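Local coordinates for Phosphoglucomutase/phosphomannomutase family protein (PDB 3UW2), which probably catalyses intramolecular phosphoryl transfer on hexose phosphates, as a metal-dependent member of the phosphohexose mutase family, at residues Arg87-Val96 / Glu166-Val177; Pro282-Val293 / Pro343-Phe354. All blocks are in the same frame, centred on the assembly; numbering follows the deposited sequence.

Following the chain from the N terminus, interaction 1 comes first: 87-96 leaves helix 75-88 and enters strand 92-98, and 69 residues later 166-177 returns to add strand 172-174 alongside it, in the mixed sheet of the first alpha/beta/alpha domain. That loop is complete before interaction 2 opens. There, helix 282-296 of the third domain is met, after 49 intervening residues, by the hairpin of strands 344-346 and 352-354. The two contacts therefore follow one another in series, neither enclosing nor crossing the other. Interactions 1 and 2 lie on opposite sides of the chain's centre; the centres of interactions 1 and 2 are about 35 Å apart and their nearest atoms about 16 Å apart.

Interaction 1: residues Arg87-Val96 / Glu166-Val177; sequences RAAGVDVVDV and ETGSGSYEQYDV. With EDO (1,2-ethanediol), chain D.
Strand 172-174 joins strand 92-96 in parallel in the mixed sheet of the first alpha/beta/alpha domain, next to the Schellman motif that ends helix 75-88. Four backbone bonds alternate between the strands: V93 N to S171 O, E173 N to V93 O, D95 N to E173 O and Y175 N to D95 O. On its other side strand 92-98 pairs with strand 64-69. Ahead of the strands, the loop 167-170 lies against the helix end, where two glycines face each other with G90 CA and G168 CA only 3.4 Å apart. The carbonyl R87 O accepts from both G90 N and G170 N, which reach it from opposite faces of its plane.

The R87 side chain adds a nearly linear bond from NE to G170 O (3.0 Å, 178°). This oxygen lies in the guanidinium plane, although NE stands above the plane of the carbonyl. Y172 CB lies over one guanidinium face, toward its rim, while NH1 donates to O1 of a 1,2-ethanediol (2.7 Å), probably from the crystallisation liquor, whose carbons sit over the tyrosine ring. D92 OD1 receives S171 N from above the carboxylate plane at 2.9 Å; OD2 forms a salt bridge with R119, so the two carboxylate oxygens have separate partners.

Y172 shares a sheet face with V93 and D95, and with CG anti to the backbone N (chi1 173°) its ring lies across them, bringing the hydroxyl to D95. V93 CG1 touches CD1 of the ring at 3.9 Å. Further along, the phenol is gripped twice: Q174 NE2 donates to Y172 OH, and the hydroxyl in turn donates to D95 OD2 on the anti side of the carboxylate, at 2.6 Å.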
# COMPACT_ATOMS: atom_id res chain seq x y z
N ARG A 87 11.39 -0.82 24.98
CA ARG A 87 12.46 -1.31 25.93
C ARG A 87 11.95 -1.43 27.41
O ARG A 87 12.37 -2.37 28.13
CB ARG A 87 13.68 -0.41 25.85
CG ARG A 87 14.32 -0.36 24.44
CD ARG A 87 15.37 0.76 24.38
NE ARG A 87 16.52 0.52 25.31
CZ ARG A 87 17.43 1.44 25.64
NH1 ARG A 87 17.41 2.69 25.08
NH2 ARG A 87 18.45 1.08 26.44
N ALA A 88 11.13 -0.48 27.87
CA ALA A 88 10.42 -0.52 29.20
C ALA A 88 9.53 -1.76 29.35
O ALA A 88 9.29 -2.19 30.47
CB ALA A 88 9.56 0.76 29.42
N ALA A 89 8.97 -2.28 28.24
CA ALA A 89 8.27 -3.61 28.23
C ALA A 89 9.21 -4.82 28.25
O ALA A 89 8.72 -5.96 28.34
CB ALA A 89 7.35 -3.74 26.98
N GLY A 90 10.50 -4.60 28.14
CA GLY A 90 11.49 -5.70 28.20
C GLY A 90 11.86 -6.24 26.80
O GLY A 90 12.42 -7.32 26.69
N VAL A 91 11.57 -5.48 25.73
CA VAL A 91 11.81 -5.89 24.34
C VAL A 91 13.08 -5.20 23.79
O VAL A 91 13.24 -4.03 23.97
CB VAL A 91 10.52 -5.55 23.54
CG1 VAL A 91 10.77 -5.54 22.06
CG2 VAL A 91 9.44 -6.58 23.91
N ASP A 92 14.02 -5.94 23.20
CA ASP A 92 15.15 -5.31 22.53
C ASP A 92 14.74 -4.55 21.27
O ASP A 92 13.87 -5.02 20.53
CB ASP A 92 16.17 -6.37 22.17
CG ASP A 92 16.71 -7.09 23.40
OD1 ASP A 92 16.57 -6.58 24.56
OD2 ASP A 92 17.22 -8.19 23.20
N VAL A 93 15.38 -3.40 20.98
CA VAL A 93 15.01 -2.59 19.81
C VAL A 93 16.19 -2.58 18.85
O VAL A 93 17.33 -2.39 19.26
CB VAL A 93 14.66 -1.13 20.21
CG1 VAL A 93 14.51 -0.21 18.95
CG2 VAL A 93 13.36 -1.15 21.03
N VAL A 94 15.89 -2.84 17.59
CA VAL A 94 16.82 -2.65 16.47
C VAL A 94 16.31 -1.50 15.62
O VAL A 94 15.23 -1.57 15.00
CB VAL A 94 16.95 -3.92 15.63
CG1 VAL A 94 17.91 -3.67 14.45
CG2 VAL A 94 17.46 -5.03 16.53
N ASP A 95 17.07 -0.42 15.64
CA ASP A 95 16.65 0.81 14.99
C ASP A 95 17.31 0.90 13.60
O ASP A 95 18.52 1.05 13.51
CB ASP A 95 17.00 2.02 15.90
CG ASP A 95 16.41 3.30 15.40
OD1 ASP A 95 15.96 3.38 14.22
OD2 ASP A 95 16.41 4.27 16.18
N VAL A 96 16.52 0.77 12.53
CA VAL A 96 17.12 0.81 11.20
C VAL A 96 17.11 2.23 10.61
O VAL A 96 17.44 2.40 9.41
CB VAL A 96 16.49 -0.26 10.23
CG1 VAL A 96 16.74 -1.70 10.78
CG2 VAL A 96 15.00 -0.02 10.03
N GLU A 166 3.72 -5.41 30.26
CA GLU A 166 4.90 -6.09 30.72
C GLU A 166 5.97 -5.05 31.08
O GLU A 166 5.89 -3.86 30.68
CB GLU A 166 5.40 -7.07 29.66
CG GLU A 166 4.34 -8.06 29.24
CD GLU A 166 4.02 -9.08 30.32
OE1 GLU A 166 4.89 -9.38 31.18
OE2 GLU A 166 2.85 -9.54 30.35
N THR A 167 6.99 -5.53 31.81
CA THR A 167 8.06 -4.71 32.36
C THR A 167 9.42 -5.40 32.10
O THR A 167 9.56 -6.62 32.22
CB THR A 167 7.86 -4.53 33.88
OG1 THR A 167 6.71 -3.70 34.08
CG2 THR A 167 9.08 -3.86 34.52
N GLY A 168 10.40 -4.63 31.69
CA GLY A 168 11.75 -5.16 31.58
C GLY A 168 12.64 -3.99 31.18
O GLY A 168 12.27 -2.80 31.33
N SER A 169 13.77 -4.33 30.60
CA SER A 169 14.79 -3.38 30.30
C SER A 169 15.47 -3.84 28.99
O SER A 169 16.57 -4.42 29.00
CB SER A 169 15.76 -3.41 31.50
OG SER A 169 16.75 -2.47 31.27
N GLY A 170 14.82 -3.63 27.85
CA GLY A 170 15.41 -4.11 26.60
C GLY A 170 16.62 -3.31 26.14
O GLY A 170 16.84 -2.19 26.56
N SER A 171 17.45 -3.90 25.31
CA SER A 171 18.62 -3.21 24.77
C SER A 171 18.22 -2.36 23.54
O SER A 171 17.07 -2.38 23.11
CB SER A 171 19.67 -4.26 24.36
OG SER A 171 19.15 -5.05 23.28
N TYR A 172 19.18 -1.58 23.01
CA TYR A 172 18.93 -0.72 21.83
C TYR A 172 20.15 -0.80 20.97
O TYR A 172 21.27 -0.75 21.49
CB TYR A 172 18.75 0.74 22.26
CG TYR A 172 18.66 1.73 21.10
CD1 TYR A 172 17.43 1.88 20.40
CD2 TYR A 172 19.74 2.57 20.75
CE1 TYR A 172 17.27 2.80 19.34
CE2 TYR A 172 19.62 3.50 19.70
CZ TYR A 172 18.38 3.63 19.04
OH TYR A 172 18.22 4.48 17.99
N GLU A 173 19.96 -0.90 19.66
CA GLU A 173 21.09 -0.93 18.74
C GLU A 173 20.63 -0.29 17.46
O GLU A 173 19.51 -0.53 17.03
CB GLU A 173 21.46 -2.37 18.40
CG GLU A 173 22.65 -2.47 17.45
CD GLU A 173 23.18 -3.90 17.27
OE1 GLU A 173 22.63 -4.84 17.92
OE2 GLU A 173 24.17 -4.07 16.51
N GLN A 174 21.50 0.51 16.84
CA GLN A 174 21.25 1.05 15.49
C GLN A 174 21.88 0.18 14.41
O GLN A 174 22.99 -0.34 14.60
CB GLN A 174 21.72 2.50 15.40
CG GLN A 174 20.79 3.41 16.23
CD GLN A 174 21.31 4.85 16.26
OE1 GLN A 174 22.48 5.06 16.05
NE2 GLN A 174 20.45 5.81 16.58
N TYR A 175 21.14 -0.06 13.33
CA TYR A 175 21.61 -0.96 12.30
C TYR A 175 21.19 -0.44 10.94
O TYR A 175 20.01 -0.14 10.71
CB TYR A 175 21.05 -2.39 12.50
CG TYR A 175 21.57 -3.35 11.47
CD1 TYR A 175 22.92 -3.79 11.51
CD2 TYR A 175 20.75 -3.79 10.41
CE1 TYR A 175 23.41 -4.66 10.53
CE2 TYR A 175 21.23 -4.66 9.43
CZ TYR A 175 22.56 -5.10 9.49
OH TYR A 175 23.04 -5.96 8.53
N ASP A 176 22.16 -0.32 10.03
CA ASP A 176 21.80 0.13 8.70
C ASP A 176 21.62 -1.09 7.80
O ASP A 176 22.55 -1.80 7.49
CB ASP A 176 22.82 1.16 8.14
CG ASP A 176 22.38 1.79 6.78
OD1 ASP A 176 21.36 1.46 6.18
OD2 ASP A 176 23.11 2.64 6.30
N VAL A 177 20.40 -1.27 7.34
CA VAL A 177 19.97 -2.42 6.52
C VAL A 177 19.88 -2.05 4.98
O VAL A 177 19.56 -2.91 4.12
CB VAL A 177 18.59 -2.90 7.04
CG1 VAL A 177 17.47 -2.04 6.47
CG2 VAL A 177 18.35 -4.35 6.64
C1 EDO D . 16.73 4.81 22.66
O1 EDO D . 15.75 3.98 23.38
C2 EDO D . 16.13 5.48 21.39
O2 EDO D . 15.35 6.59 21.90
O HOH W 1 20.46 -7.72 23.20
O HOH W 2 19.01 -4.17 20.74
O HOH W 3 18.71 1.15 7.55

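Interaction 2: residues Pro282-Val293 / Pro343-Phe354; sequences PDRQLMLFAEEV and PLAGEMSGHVFF. With EDO (1,2-ethanediol), chain G.
Helix 282-293 runs almost antiparallel to strand 344-346, at 169° with their axes 8.9 Å apart, and packs on a beta hairpin at the edge of the four-stranded mixed sheet in the third alpha/beta/alpha domain. Strands 344-346 and 352-354 pair through reciprocal A345-F353 bonds, and a type I turn from E347 to G350 joins them. No hydrogen bond crosses to the helix; apolar side chains make most of the contact.

L344 enters between successive helical turns. Its CD2 lies 3.5 Å from A290 N and also meets F289 CB, while L286 slides past it in the opposite direction, CD1 to L344 CG at 3.7 Å. The other L286 methyl, CD2, rests against the backbone of G346. One turn beyond A290, V293 CG1 presses on P343 CG at 3.7 Å.

F289 and F354 form a T-shaped pair, planes at 85° and centroids 5.0 Å apart. The edge of F354 points into the F289 face, with CZ above the ring centre; V352 CG1 approaches the F289 ring obliquely. Across the F354 ring, one face carries L344 CD1, so the two strands share this hydrophobic layer, which R370 and T367 of helix 364-375 also touch.

At the helix start, P282 fits against the turn, its CG 3.3 Å from G350 CA, a tight fit. This turn reaches toward the metal site: S349 is about 9 Å from the bound zinc ion, side chain to ion. M348 bends back at chi2 (47°), which brings its thioether to D283, whose OD2 accepts from T309 N and a 1,2-ethanediol; M348 SD stands 3.4 Å from D283 CG.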
# COMPACT_ATOMS: atom_id res chain seq x y z
N PRO A 282 -3.09 0.79 -10.88
CA PRO A 282 -2.45 -0.46 -10.46
C PRO A 282 -3.22 -1.72 -10.88
O PRO A 282 -2.60 -2.75 -10.95
CB PRO A 282 -2.39 -0.34 -8.93
CG PRO A 282 -2.33 1.16 -8.72
CD PRO A 282 -3.15 1.80 -9.80
N ASP A 283 -4.53 -1.68 -11.18
CA ASP A 283 -5.09 -2.93 -11.67
C ASP A 283 -4.47 -3.30 -13.05
O ASP A 283 -4.39 -4.52 -13.36
CB ASP A 283 -6.63 -2.94 -11.70
CG ASP A 283 -7.22 -1.76 -12.41
OD1 ASP A 283 -6.45 -0.83 -12.83
OD2 ASP A 283 -8.48 -1.78 -12.54
N ARG A 284 -4.07 -2.29 -13.87
CA ARG A 284 -3.41 -2.62 -15.16
C ARG A 284 -1.99 -3.09 -14.98
O ARG A 284 -1.54 -4.04 -15.62
CB ARG A 284 -3.48 -1.48 -16.16
CG ARG A 284 -4.91 -1.27 -16.64
CD ARG A 284 -4.94 0.02 -17.41
NE ARG A 284 -4.67 -0.19 -18.81
CZ ARG A 284 -4.19 0.76 -19.60
NH1 ARG A 284 -3.85 1.95 -19.09
NH2 ARG A 284 -4.02 0.54 -20.89
N GLN A 285 -1.27 -2.42 -14.08
CA GLN A 285 0.05 -2.90 -13.66
C GLN A 285 0.04 -4.39 -13.25
O GLN A 285 0.97 -5.13 -13.57
CB GLN A 285 0.56 -2.07 -12.49
CG GLN A 285 0.84 -0.57 -12.82
CD GLN A 285 1.39 0.13 -11.56
OE1 GLN A 285 2.32 -0.39 -10.86
NE2 GLN A 285 0.77 1.25 -11.20
N LEU A 286 -0.90 -4.77 -12.41
CA LEU A 286 -1.02 -6.15 -11.93
C LEU A 286 -1.22 -7.14 -13.09
O LEU A 286 -0.69 -8.25 -13.02
CB LEU A 286 -2.17 -6.31 -10.91
CG LEU A 286 -2.21 -7.64 -10.15
CD1 LEU A 286 -0.98 -7.74 -9.26
CD2 LEU A 286 -3.46 -7.72 -9.31
N MET A 287 -1.97 -6.75 -14.14
CA MET A 287 -2.05 -7.64 -15.32
C MET A 287 -0.65 -7.95 -15.88
O MET A 287 -0.34 -9.09 -16.23
CB MET A 287 -3.01 -7.08 -16.37
CG MET A 287 -4.47 -7.20 -15.88
SD MET A 287 -5.84 -6.79 -16.98
CE MET A 287 -5.89 -5.00 -16.95
N LEU A 288 0.22 -6.94 -15.91
CA LEU A 288 1.49 -7.11 -16.58
C LEU A 288 2.39 -8.00 -15.71
O LEU A 288 3.15 -8.89 -16.19
CB LEU A 288 2.12 -5.70 -16.83
CG LEU A 288 3.43 -5.60 -17.60
CD1 LEU A 288 3.19 -5.77 -19.12
CD2 LEU A 288 4.19 -4.26 -17.32
N PHE A 289 2.31 -7.76 -14.41
CA PHE A 289 3.07 -8.60 -13.47
C PHE A 289 2.55 -10.08 -13.45
O PHE A 289 3.32 -11.02 -13.40
CB PHE A 289 2.93 -7.98 -12.06
CG PHE A 289 3.67 -6.69 -11.92
CD1 PHE A 289 5.05 -6.63 -12.27
CD2 PHE A 289 3.07 -5.58 -11.30
CE1 PHE A 289 5.76 -5.44 -12.14
CE2 PHE A 289 3.79 -4.38 -11.16
CZ PHE A 289 5.14 -4.33 -11.59
N ALA A 290 1.24 -10.24 -13.45
CA ALA A 290 0.61 -11.56 -13.39
C ALA A 290 1.05 -12.33 -14.61
O ALA A 290 1.30 -13.53 -14.54
CB ALA A 290 -0.93 -11.42 -13.42
N GLU A 291 1.08 -11.69 -15.77
CA GLU A 291 1.49 -12.40 -16.95
C GLU A 291 2.91 -12.96 -16.77
O GLU A 291 3.17 -14.14 -17.01
CB GLU A 291 1.38 -11.51 -18.19
CG GLU A 291 2.12 -12.01 -19.44
CD GLU A 291 1.86 -11.10 -20.65
OE1 GLU A 291 1.88 -9.84 -20.51
OE2 GLU A 291 1.62 -11.65 -21.74
N GLU A 292 3.84 -12.12 -16.36
CA GLU A 292 5.22 -12.58 -16.19
C GLU A 292 5.33 -13.66 -15.05
O GLU A 292 5.98 -14.71 -15.22
CB GLU A 292 6.11 -11.37 -15.89
CG GLU A 292 7.60 -11.67 -15.98
CD GLU A 292 8.11 -12.56 -14.85
OE1 GLU A 292 7.64 -12.40 -13.70
OE2 GLU A 292 8.98 -13.44 -15.12
N VAL A 293 4.67 -13.42 -13.91
CA VAL A 293 4.71 -14.38 -12.79
C VAL A 293 4.10 -15.71 -13.20
O VAL A 293 4.67 -16.76 -12.93
CB VAL A 293 4.02 -13.76 -11.53
CG1 VAL A 293 3.69 -14.77 -10.41
CG2 VAL A 293 4.84 -12.59 -11.03
N PRO A 343 1.53 -16.35 -5.38
CA PRO A 343 2.79 -15.66 -5.66
C PRO A 343 2.67 -14.12 -5.76
O PRO A 343 3.69 -13.46 -5.66
CB PRO A 343 3.26 -16.31 -6.98
CG PRO A 343 1.93 -16.53 -7.70
CD PRO A 343 1.05 -17.10 -6.56
N LEU A 344 1.46 -13.55 -5.94
CA LEU A 344 1.33 -12.12 -6.26
C LEU A 344 -0.09 -11.62 -5.87
O LEU A 344 -1.07 -12.39 -6.07
CB LEU A 344 1.39 -11.95 -7.80
CG LEU A 344 1.31 -10.54 -8.38
CD1 LEU A 344 2.49 -9.66 -7.89
CD2 LEU A 344 1.28 -10.66 -9.94
N ALA A 345 -0.19 -10.41 -5.31
CA ALA A 345 -1.53 -9.69 -5.09
C ALA A 345 -1.34 -8.23 -5.42
O ALA A 345 -0.22 -7.75 -5.36
CB ALA A 345 -1.99 -9.81 -3.67
N GLY A 346 -2.41 -7.51 -5.72
CA GLY A 346 -2.28 -6.07 -5.86
C GLY A 346 -3.65 -5.49 -5.57
O GLY A 346 -4.66 -6.21 -5.67
N GLU A 347 -3.70 -4.22 -5.15
CA GLU A 347 -4.97 -3.54 -4.95
C GLU A 347 -5.01 -2.28 -5.75
O GLU A 347 -3.97 -1.69 -6.06
CB GLU A 347 -5.13 -3.12 -3.52
CG GLU A 347 -4.81 -4.13 -2.46
CD GLU A 347 -4.71 -3.38 -1.14
OE1 GLU A 347 -3.61 -2.89 -0.83
OE2 GLU A 347 -5.75 -3.21 -0.48
N MET A 348 -6.22 -1.84 -6.05
CA MET A 348 -6.42 -0.63 -6.85
C MET A 348 -5.61 0.57 -6.29
O MET A 348 -4.87 1.24 -7.04
CB MET A 348 -7.93 -0.34 -6.93
CG MET A 348 -8.31 0.61 -8.04
SD MET A 348 -7.48 0.06 -9.55
CE MET A 348 -8.01 1.41 -10.60
N SER A 349 -5.69 0.78 -4.97
CA SER A 349 -4.86 1.80 -4.25
C SER A 349 -3.35 1.80 -4.51
O SER A 349 -2.68 2.74 -4.11
CB SER A 349 -5.04 1.65 -2.77
OG SER A 349 -4.27 0.52 -2.40
N GLY A 350 -2.82 0.78 -5.16
CA GLY A 350 -1.43 0.79 -5.59
C GLY A 350 -0.41 0.07 -4.69
O GLY A 350 0.83 0.32 -4.78
N HIS A 351 -0.89 -0.77 -3.78
CA HIS A 351 0.08 -1.61 -3.06
C HIS A 351 0.18 -2.88 -3.85
O HIS A 351 -0.86 -3.47 -4.19
CB HIS A 351 -0.40 -1.95 -1.65
CG HIS A 351 -0.56 -0.75 -0.72
ND1 HIS A 351 0.31 -0.46 0.26
CD2 HIS A 351 -1.60 0.20 -0.61
CE1 HIS A 351 -0.11 0.62 0.97
NE2 HIS A 351 -1.28 1.03 0.43
N VAL A 352 1.40 -3.36 -4.11
CA VAL A 352 1.58 -4.55 -4.92
C VAL A 352 2.47 -5.49 -4.10
O VAL A 352 3.53 -5.06 -3.58
CB VAL A 352 2.21 -4.21 -6.30
CG1 VAL A 352 2.35 -5.46 -7.18
CG2 VAL A 352 1.34 -3.21 -7.07
N PHE A 353 2.04 -6.75 -3.97
CA PHE A 353 2.71 -7.64 -3.05
C PHE A 353 3.31 -8.80 -3.84
O PHE A 353 2.57 -9.67 -4.32
CB PHE A 353 1.71 -8.21 -2.03
CG PHE A 353 0.87 -7.20 -1.28
CD1 PHE A 353 -0.16 -6.50 -1.91
CD2 PHE A 353 1.05 -7.02 0.11
CE1 PHE A 353 -0.99 -5.61 -1.17
CE2 PHE A 353 0.23 -6.14 0.84
CZ PHE A 353 -0.78 -5.44 0.19
N PHE A 354 4.64 -8.85 -3.95
CA PHE A 354 5.35 -9.99 -4.58
C PHE A 354 5.79 -10.97 -3.49
O PHE A 354 6.57 -10.58 -2.63
CB PHE A 354 6.64 -9.53 -5.31
CG PHE A 354 6.36 -8.71 -6.55
CD1 PHE A 354 6.18 -9.34 -7.79
CD2 PHE A 354 6.18 -7.29 -6.45
CE1 PHE A 354 5.89 -8.58 -8.95
CE2 PHE A 354 5.91 -6.56 -7.61
CZ PHE A 354 5.76 -7.19 -8.83
C1 EDO G . -11.44 -0.26 -11.70
O1 EDO G . -10.45 0.06 -12.69
C2 EDO G . -12.54 0.81 -11.70
O2 EDO G . -11.90 1.99 -11.23